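Local coordinates for DUF6836 domain-containing protein (Clostridium leptum, PDB 4PW1) that is of unknown function but adopts a unique fold in which a nine-stranded antiparallel beta-sheet is surrounded by alpha-helices, at residues M100-P104 against N105-Y109; R118-A122 against D123-Q127. All coordinates share one frame; numbering follows the deposited sequence. Where two conformers were deposited one is given.

Interaction 1: residues M100-P104 against N105-Y109; sequences MALDP and NGLCY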
loop_
_atom_site.group_PDB
_atom_site.type_symbol
_atom_site.label_atom_id
_atom_site.label_comp_id
_atom_site.label_asym_id
_atom_site.label_seq_id
_atom_site.Cartn_x
_atom_site.Cartn_y
_atom_site.Cartn_z
HETATM N N MSE B 100 11.618 -12.832 -2.891
HETATM C CA MSE B 100 12.669 -12.114 -3.560
HETATM C C MSE B 100 12.267 -11.705 -4.915
HETATM O O MSE B 100 11.391 -12.293 -5.513
HETATM C CB MSE B 100 13.951 -12.976 -3.776
HETATM C CG MSE B 100 14.467 -13.495 -2.481
HETATM SE SE MSE B 100 16.218 -14.518 -2.764
HETATM C CE MSE B 100 17.060 -13.306 -3.732
ATOM N N ALA B 101 12.928 -10.679 -5.424
ATOM C CA ALA B 101 12.719 -10.280 -6.810
ATOM C C ALA B 101 13.964 -9.639 -7.364
ATOM O O ALA B 101 14.675 -8.919 -6.652
ATOM C CB ALA B 101 11.571 -9.323 -6.941
ATOM N N LEU B 102 14.151 -9.847 -8.657
ATOM C CA LEU B 102 15.182 -9.181 -9.424
ATOM C C LEU B 102 14.574 -8.459 -10.601
ATOM O O LEU B 102 13.641 -8.962 -11.239
ATOM C CB LEU B 102 16.207 -10.208 -9.944
ATOM C CG LEU B 102 17.076 -10.811 -8.833
ATOM C CD1 LEU B 102 16.428 -12.053 -8.269
ATOM C CD2 LEU B 102 18.435 -11.147 -9.412
ATOM N N ASP B 103 15.135 -7.283 -10.873
ATOM C CA ASP B 103 14.816 -6.488 -12.040
ATOM C C ASP B 103 16.124 -6.238 -12.815
ATOM O O ASP B 103 17.159 -6.768 -12.449
ATOM C CB ASP B 103 14.061 -5.222 -11.610
ATOM C CG ASP B 103 14.930 -4.162 -10.897
ATOM O OD1 ASP B 103 16.155 -4.303 -10.785
ATOM O OD2 ASP B 103 14.348 -3.143 -10.433
ATOM N N PRO B 104 16.087 -5.440 -13.873
ATOM C CA PRO B 104 17.352 -5.265 -14.634
ATOM C C PRO B 104 18.510 -4.649 -13.860
ATOM O O PRO B 104 19.631 -4.791 -14.289
ATOM C CB PRO B 104 16.941 -4.351 -15.793
ATOM C CG PRO B 104 15.463 -4.647 -15.988
ATOM C CD PRO B 104 14.943 -4.860 -14.587
ATOM N N ASN B 105 18.260 -4.003 -12.723
ATOM C CA ASN B 105 19.336 -3.490 -11.891
ATOM C C ASN B 105 19.814 -4.467 -10.824
ATOM O O ASN B 105 20.726 -4.145 -10.080
ATOM C CB ASN B 105 18.937 -2.185 -11.232
ATOM C CG ASN B 105 18.936 -1.037 -12.211
ATOM O OD1 ASN B 105 19.945 -0.747 -12.834
ATOM N ND2 ASN B 105 17.797 -0.403 -12.372
ATOM N N GLY B 106 19.238 -5.659 -10.774
ATOM C CA GLY B 106 19.681 -6.675 -9.798
ATOM C C GLY B 106 18.637 -6.952 -8.735
ATOM O O GLY B 106 17.429 -6.963 -9.019
ATOM N N LEU B 107 19.105 -7.242 -7.520
ATOM C CA LEU B 107 18.225 -7.615 -6.425
ATOM C C LEU B 107 17.521 -6.373 -5.938
ATOM O O LEU B 107 18.152 -5.469 -5.430
ATOM C CB LEU B 107 19.001 -8.253 -5.263
ATOM C CG LEU B 107 18.165 -8.707 -4.067
ATOM C CD1 LEU B 107 17.244 -9.879 -4.470
ATOM C CD2 LEU B 107 19.048 -9.151 -2.914
ATOM N N CYS B 108 16.208 -6.337 -6.102
ATOM C CA CYS B 108 15.412 -5.156 -5.718
ATOM C C CYS B 108 14.442 -5.438 -4.583
ATOM O O CYS B 108 13.793 -4.534 -4.087
ATOM C CB CYS B 108 14.664 -4.622 -6.946
ATOM S SG CYS B 108 13.537 -5.773 -7.760
ATOM N N TYR B 109 14.313 -6.707 -4.196
ATOM C CA TYR B 109 13.460 -7.092 -3.111
ATOM C C TYR B 109 13.945 -8.381 -2.466
ATOM O O TYR B 109 14.258 -9.328 -3.150
ATOM C CB TYR B 109 11.988 -7.197 -3.549
ATOM C CG TYR B 109 11.057 -7.465 -2.386
ATOM C CD1 TYR B 109 11.025 -8.728 -1.771
ATOM C CD2 TYR B 109 10.285 -6.463 -1.849
ATOM C CE1 TYR B 109 10.221 -8.956 -0.680
ATOM C CE2 TYR B 109 9.475 -6.676 -0.739
ATOM C CZ TYR B 109 9.443 -7.911 -0.183
ATOM O OH TYR B 109 8.675 -8.123 0.899
HETATM O O HOH W 1 15.327 -0.746 -11.615
#
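Ala101 is paired with two successive residues of the next strand, Cys108 and Tyr109, so that the register slips by one in a classic beta bulge. The carbonyl oxygen of Ala101 serves both amides: Cys108 N reaches Ala101 O at 3.1 Å and nearly straight (161°), whereas the bond from Tyr109 N is weak. Ala101 N answers with a bond to Tyr109 O. In the bulge Cys108 carries its SG between its own backbone N and carbonyl carbon (chi1 59°), which swings the sulfur over to the partner strand, 4.1 Å from Ala101 CB and 3.8 Å from Asp103 CG.

The bulge interrupts a tight beta hairpin between strands 95-103 and 106-114, two neighbours in the central antiparallel sheet, closed by a type I turn from Asp103 to Gly106. Gly106 N donates to Asp103 O at 2.9 Å, from well above the carbonyl plane, and Asp103 N returns a bond to Gly106 O. Gly106 takes a positive phi, a backbone shape that glycine, having no side chain, adopts readily. The Asp103 carboxylate reaches forward over the turn: Asp103 OD1 accepts from Asn105 N at 2.9 Å, met 47° out of the carboxylate plane. Its OD2 has Tyr29 OH as principal outside partner, alongside a water that also accepts from Asn105 ND2.

Leu102 and Leu107 lie on the same face of the sheet. A bend at chi3 brings the selenomethionine methyl of Met100 obliquely across Leu107, Met100 CE lying 3.5 Å from Leu107 CD1, and Phe49 of helix 44-58 touches both side chains.

Interaction 2: residues R118-A122 against D123-Q127; sequences REATA and DEMDQ
Arg118 and Glu124 make the charged part of this contact, a salt bridge in which the guanidinium grips the carboxylate end-on with two nitrogens. Arg118 NH1 lies 2.9 Å from Glu124 OE1, which accepts through its syn lone pair; Arg118 NH2 lies 3.0 Å from Glu124 OE2, meeting it from above the carboxylate plane. The two flat groups are turned 50° against each other. The Arg118 chain is extended from CG to NE and crosses that of Glu124 at about a right angle.

Hydrogen bonds to the backbone cap the helix start. Thr121 is the N-cap of helix 122-141, and with Glu124 it forms a capping box: Glu124 N donates to Thr121 OG1 at 3.2 Å, and Thr121 N donates back to Glu124 OE1 at 2.9 Å. The threonine hydroxyl sits between its own N and carbonyl carbon (chi1 58°), which turns it to the first turn of the helix. OE1 thus holds two donors, Thr121 N arriving on its anti side. Regular helical bonds follow from Met125 N to Thr121 O and from Asp126 N to Ala122 O, and a water joins Ala122 O to Asp126 OD1.

The apolar contact is small: Ala120 CB packs 4.0 Å from Met125 CG, with Pro240 and Ile241 also touching Ala120.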
loop_
_atom_site.group_PDB
_atom_site.type_symbol
_atom_site.label_atom_id
_atom_site.label_comp_id
_atom_site.label_asym_id
_atom_site.label_seq_id
_atom_site.Cartn_x
_atom_site.Cartn_y
_atom_site.Cartn_z
ATOM N N ARG B 118 5.753 -13.764 17.486
ATOM C CA ARG B 118 4.642 -13.141 18.214
ATOM C C ARG B 118 4.393 -11.704 17.746
ATOM O O ARG B 118 5.271 -11.021 17.198
ATOM C CB ARG B 118 4.855 -13.163 19.722
ATOM C CG ARG B 118 6.040 -12.391 20.165
ATOM C CD ARG B 118 6.173 -12.469 21.668
ATOM N NE ARG B 118 7.318 -11.661 22.019
ATOM C CZ ARG B 118 7.272 -10.383 22.319
ATOM N NH1 ARG B 118 6.099 -9.723 22.357
ATOM N NH2 ARG B 118 8.412 -9.761 22.569
ATOM N N GLU B 119 3.183 -11.258 18.007
ATOM C CA GLU B 119 2.781 -9.922 17.676
ATOM C C GLU B 119 3.365 -8.950 18.683
ATOM O O GLU B 119 3.202 -9.109 19.890
ATOM C CB GLU B 119 1.257 -9.863 17.686
ATOM C CG GLU B 119 0.674 -8.539 17.246
ATOM C CD GLU B 119 -0.842 -8.580 17.222
ATOM O OE1 GLU B 119 -1.394 -9.464 16.533
ATOM O OE2 GLU B 119 -1.476 -7.739 17.900
ATOM N N ALA B 120 4.083 -7.953 18.200
ATOM C CA ALA B 120 4.626 -6.911 19.090
ATOM C C ALA B 120 3.491 -6.091 19.670
ATOM O O ALA B 120 2.540 -5.800 18.967
ATOM C CB ALA B 120 5.530 -5.988 18.298
ATOM N N THR B 121 3.598 -5.705 20.919
ATOM C CA THR B 121 2.625 -4.776 21.533
ATOM C C THR B 121 2.898 -3.354 21.030
ATOM O O THR B 121 3.958 -3.070 20.443
ATOM C CB THR B 121 2.753 -4.773 23.057
ATOM O OG1 THR B 121 4.087 -4.400 23.404
ATOM C CG2 THR B 121 2.458 -6.153 23.646
ATOM N N ALA B 122 1.955 -2.461 21.275
ATOM C CA ALA B 122 2.119 -1.028 20.968
ATOM C C ALA B 122 3.407 -0.452 21.601
ATOM O O ALA B 122 4.176 0.259 20.941
ATOM C CB ALA B 122 0.895 -0.259 21.455
ATOM N N ASP B 123 3.655 -0.797 22.862
ATOM C CA ASP B 123 4.864 -0.334 23.551
ATOM C C ASP B 123 6.162 -0.855 22.943
ATOM O O ASP B 123 7.135 -0.116 22.845
ATOM C CB ASP B 123 4.820 -0.712 25.030
ATOM C CG ASP B 123 3.922 0.222 25.849
ATOM O OD1 ASP B 123 3.537 1.302 25.349
ATOM O OD2 ASP B 123 3.601 -0.122 27.005
ATOM N N GLU B 124 6.164 -2.119 22.528
ATOM C CA GLU B 124 7.332 -2.711 21.881
ATOM C C GLU B 124 7.587 -2.044 20.551
ATOM O O GLU B 124 8.727 -1.841 20.185
ATOM C CB GLU B 124 7.135 -4.221 21.686
ATOM C CG GLU B 124 7.212 -4.976 23.011
ATOM C CD GLU B 124 6.828 -6.443 22.906
ATOM O OE1 GLU B 124 6.048 -6.825 22.022
ATOM O OE2 GLU B 124 7.329 -7.234 23.715
HETATM N N MSE B 125 6.514 -1.713 19.822
HETATM C CA MSE B 125 6.642 -1.026 18.541
HETATM C C MSE B 125 7.272 0.318 18.764
HETATM O O MSE B 125 8.178 0.702 18.033
HETATM C CB MSE B 125 5.323 -0.901 17.790
HETATM C CG MSE B 125 4.990 -2.234 17.154
HETATM SE SE MSE B 125 5.832 -2.316 15.393
HETATM C CE MSE B 125 4.629 -3.764 14.853
ATOM N N ASP B 126 6.795 1.044 19.768
ATOM C CA ASP B 126 7.336 2.364 20.050
ATOM C C ASP B 126 8.816 2.283 20.462
ATOM O O ASP B 126 9.609 3.085 19.994
ATOM C CB ASP B 126 6.512 3.114 21.106
ATOM C CG ASP B 126 5.177 3.617 20.559
ATOM O OD1 ASP B 126 4.967 3.657 19.311
ATOM O OD2 ASP B 126 4.316 3.978 21.391
ATOM N N GLN B 127 9.159 1.351 21.344
ATOM C CA GLN B 127 10.553 1.114 21.727
ATOM C C GLN B 127 11.398 0.763 20.518
ATOM O O GLN B 127 12.505 1.229 20.388
ATOM C CB GLN B 127 10.665 -0.034 22.734
ATOM C CG GLN B 127 10.052 0.245 24.089
ATOM C CD GLN B 127 9.725 -1.037 24.831
ATOM O OE1 GLN B 127 10.385 -2.062 24.652
ATOM N NE2 GLN B 127 8.700 -0.986 25.657
HETATM O O HOH W 2 2.961 1.840 18.769
#

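In the fold
Both interactions are local, one at a hairpin turn and the other where a loop enters a helix, yet they lie on opposite sides of the chain's centre, their centres about 31 Å apart. Interaction 1 is largely buried and joins two strands of the sheet, so backbone pairing and apolar side chains dominate, with polar groups gathered at its turn. Interaction 2 is more exposed and relies on charge and capping, with a small apolar patch. In each an acidic side chain accepts from a nearby main-chain amide, ahead of it in interaction 1 and behind it in interaction 2. Strand 106-114, which begins in interaction 1, is followed in the chain by helix 122-141, whose start is interaction 2.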